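Local coordinates for protein PlyCB (Streptococcus phage C1, PDB 4F87) that assembles as the eight-subunit ring of the phage endolysin PlyC that binds the streptococcal cell wall, part of the enzyme that breaks host peptidoglycan at lysis, at residues F17-H20 against S26-Y29. Residues are numbered along the deposited sequence; the frame is centred on the assembly and turned at random.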
ATOM      1  N   PHE B  17      -8.885 -11.575 -14.059  1.00 17.24           N
ATOM      2  CA  PHE B  17      -8.076 -12.490 -14.830  1.00 16.25           C
ATOM      3  C   PHE B  17      -8.874 -13.005 -16.007  1.00 16.89           C
ATOM      4  O   PHE B  17     -10.113 -13.046 -15.964  1.00 17.15           O
ATOM      5  CB  PHE B  17      -7.591 -13.694 -13.967  1.00 17.97           C
ATOM      6  CG  PHE B  17      -8.683 -14.449 -13.245  1.00 17.63           C
ATOM      7  CD1 PHE B  17      -9.350 -15.501 -13.863  1.00 18.40           C
ATOM      8  CD2 PHE B  17      -9.046 -14.110 -11.946  1.00 20.58           C
ATOM      9  CE1 PHE B  17     -10.386 -16.173 -13.209  1.00 18.75           C
ATOM     10  CE2 PHE B  17     -10.054 -14.827 -11.277  1.00 22.89           C
ATOM     11  CZ  PHE B  17     -10.706 -15.853 -11.914  1.00 20.18           C
ATOM     12  N   LEU B  18      -8.151 -13.415 -17.040  1.00 15.92           N
ATOM     13  CA  LEU B  18      -8.727 -14.147 -18.168  1.00 15.78           C
ATOM     14  C   LEU B  18      -8.701 -15.636 -17.802  1.00 16.98           C
ATOM     15  O   LEU B  18      -7.792 -16.088 -17.069  1.00 16.00           O
ATOM     16  CB  LEU B  18      -7.854 -13.967 -19.399  1.00 16.46           C
ATOM     17  CG  LEU B  18      -7.956 -12.592 -20.024  1.00 18.79           C
ATOM     18  CD1 LEU B  18      -6.657 -12.238 -20.692  1.00 21.24           C
ATOM     19  CD2 LEU B  18      -9.091 -12.569 -21.062  1.00 20.92           C
ATOM     20  N   PHE B  19      -9.671 -16.401 -18.321  1.00 15.25           N
ATOM     21  CA  PHE B  19      -9.664 -17.835 -18.107  1.00 15.25           C
ATOM     22  C   PHE B  19     -10.149 -18.580 -19.328  1.00 16.24           C
ATOM     23  O   PHE B  19     -10.989 -18.082 -20.102  1.00 16.46           O
ATOM     24  CB  PHE B  19     -10.447 -18.250 -16.829  1.00 15.90           C
ATOM     25  CG  PHE B  19     -11.909 -17.876 -16.742  1.00 15.52           C
ATOM     26  CD1 PHE B  19     -12.904 -18.840 -16.911  1.00 16.66           C
ATOM     27  CD2 PHE B  19     -12.294 -16.578 -16.420  1.00 16.52           C
ATOM     28  CE1 PHE B  19     -14.247 -18.508 -16.763  1.00 16.89           C
ATOM     29  CE2 PHE B  19     -13.643 -16.243 -16.301  1.00 17.80           C
ATOM     30  CZ  PHE B  19     -14.610 -17.213 -16.459  1.00 16.50           C
ATOM     31  N   HIS B  20      -9.590 -19.772 -19.534  1.00 14.42           N
ATOM     32  CA  HIS B  20      -9.991 -20.674 -20.608  1.00 14.32           C
ATOM     33  C   HIS B  20      -9.601 -22.082 -20.190  1.00 14.94           C
ATOM     34  O   HIS B  20      -8.824 -22.249 -19.232  1.00 14.89           O
ATOM     35  CB  HIS B  20      -9.289 -20.312 -21.949  1.00 15.77           C
ATOM     36  CG  HIS B  20      -7.843 -20.685 -22.002  1.00 16.66           C
ATOM     37  ND1 HIS B  20      -6.883 -19.941 -21.333  1.00 17.40           N
ATOM     38  CD2 HIS B  20      -7.244 -21.742 -22.593  1.00 18.54           C
ATOM     39  CE1 HIS B  20      -5.733 -20.552 -21.553  1.00 18.85           C
ATOM     40  NE2 HIS B  20      -5.892 -21.638 -22.313  1.00 19.77           N
ATOM     41  N   SER B  26     -14.052 -26.803 -24.996  1.00 25.63           N
ATOM     42  CA  SER B  26     -13.685 -25.402 -24.778  1.00 21.89           C
ATOM     43  C   SER B  26     -14.899 -24.505 -24.582  1.00 21.22           C
ATOM     44  O   SER B  26     -15.942 -24.753 -25.192  1.00 20.35           O
ATOM     45  CB  SER B  26     -12.915 -24.907 -25.982  1.00 24.48           C
ATOM     46  OG  SER B  26     -12.579 -23.545 -25.766  1.00 24.55           O
ATOM     47  N   TYR B  27     -14.744 -23.419 -23.805  1.00 18.08           N
ATOM     48  CA  TYR B  27     -15.768 -22.394 -23.657  1.00 18.09           C
ATOM     49  C   TYR B  27     -15.192 -21.059 -24.184  1.00 19.02           C
ATOM     50  O   TYR B  27     -15.696 -19.983 -23.848  1.00 18.68           O
ATOM     51  CB  TYR B  27     -16.298 -22.283 -22.214  1.00 18.96           C
ATOM     52  CG  TYR B  27     -15.205 -22.140 -21.161  1.00 17.65           C
ATOM     53  CD1 TYR B  27     -14.597 -20.914 -20.925  1.00 18.69           C
ATOM     54  CD2 TYR B  27     -14.775 -23.239 -20.418  1.00 17.97           C
ATOM     55  CE1 TYR B  27     -13.592 -20.775 -19.975  1.00 17.96           C
ATOM     56  CE2 TYR B  27     -13.761 -23.114 -19.465  1.00 16.96           C
ATOM     57  CZ  TYR B  27     -13.171 -21.880 -19.262  1.00 16.96           C
ATOM     58  OH  TYR B  27     -12.140 -21.711 -18.377  1.00 16.04           O
ATOM     59  N   GLY B  28     -14.130 -21.139 -24.993  1.00 16.90           N
ATOM     60  CA  GLY B  28     -13.412 -19.959 -25.473  1.00 16.47           C
ATOM     61  C   GLY B  28     -12.705 -19.239 -24.333  1.00 16.65           C
ATOM     62  O   GLY B  28     -12.396 -19.856 -23.301  1.00 16.98           O
ATOM     63  N   TYR B  29     -12.443 -17.935 -24.506  1.00 17.19           N
ATOM     64  CA  TYR B  29     -11.888 -17.122 -23.421  1.00 15.67           C
ATOM     65  C   TYR B  29     -12.976 -16.329 -22.752  1.00 16.60           C
ATOM     66  O   TYR B  29     -13.873 -15.789 -23.397  1.00 17.48           O
ATOM     67  CB  TYR B  29     -10.837 -16.127 -23.924  1.00 17.74           C
ATOM     68  CG  TYR B  29      -9.479 -16.762 -24.097  1.00 17.91           C
ATOM     69  CD1 TYR B  29      -8.495 -16.637 -23.116  1.00 18.31           C
ATOM     70  CD2 TYR B  29      -9.172 -17.487 -25.241  1.00 21.66           C
ATOM     71  CE1 TYR B  29      -7.241 -17.224 -23.270  1.00 19.97           C
ATOM     72  CE2 TYR B  29      -7.927 -18.093 -25.397  1.00 24.06           C
ATOM     73  CZ  TYR B  29      -6.969 -17.953 -24.410  1.00 21.83           C
ATOM     74  OH  TYR B  29      -5.742 -18.541 -24.581  1.00 30.03           O
TER
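His20 and Tyr29 face each other where the end of strand 16-20 meets the returning loop, their CA atoms 4.9 Å apart, and no hydrogen bond joins 17-20 to 26-29; Tyr29 CA instead directs its hydrogen at Phe19 O, 3.6 Å away. The side chains of His20 and Tyr29 run alongside each other in the same direction and form an offset stack, the ring planes tilted by 30°. The phenol overlaps the imidazole by its outer half: Tyr29 CE1 lies 3.4 Å from His20 ND1, and Tyr29 OH sits over the centre of the imidazole. Nearer the backbone, His20 CB lies over the middle of the phenol face in a CH-pi contact, 3.9 Å from the Tyr29 ring centroid. With chi1 at 74° His20 CG is tucked above its own backbone, which swings the imidazole to the phenol face that CB already covers. Tyr27 comes to the backbone of His20 and to Phe19. Its OH reaches the plane of the Phe19 ring at the edge, 3.3 Å from Phe19 CD1, while the two rings meet obliquely, planes at 53°. The same hydroxyl passes 3.1 Å from His20 C but hydrogen-bonds to Ile58 O, which ties the loop to the chain just beyond strand 55-57. Gly28, at positive phi, carries the turn between the two tyrosines, and Gly28 N donates a 3.0 Å hydrogen bond to Ser26 OG, an ST turn. Tyr29, a site of interaction with the host cell wall, also touches Val46 of helix 43-50. Phe19 pairs through its backbone with Arg30 of the antiparallel neighbour 29-33, His20 likewise with Ile58, and Phe19 and Tyr27 both rest on Val63 of helix 63-70, so strand end and loop together touch both helices.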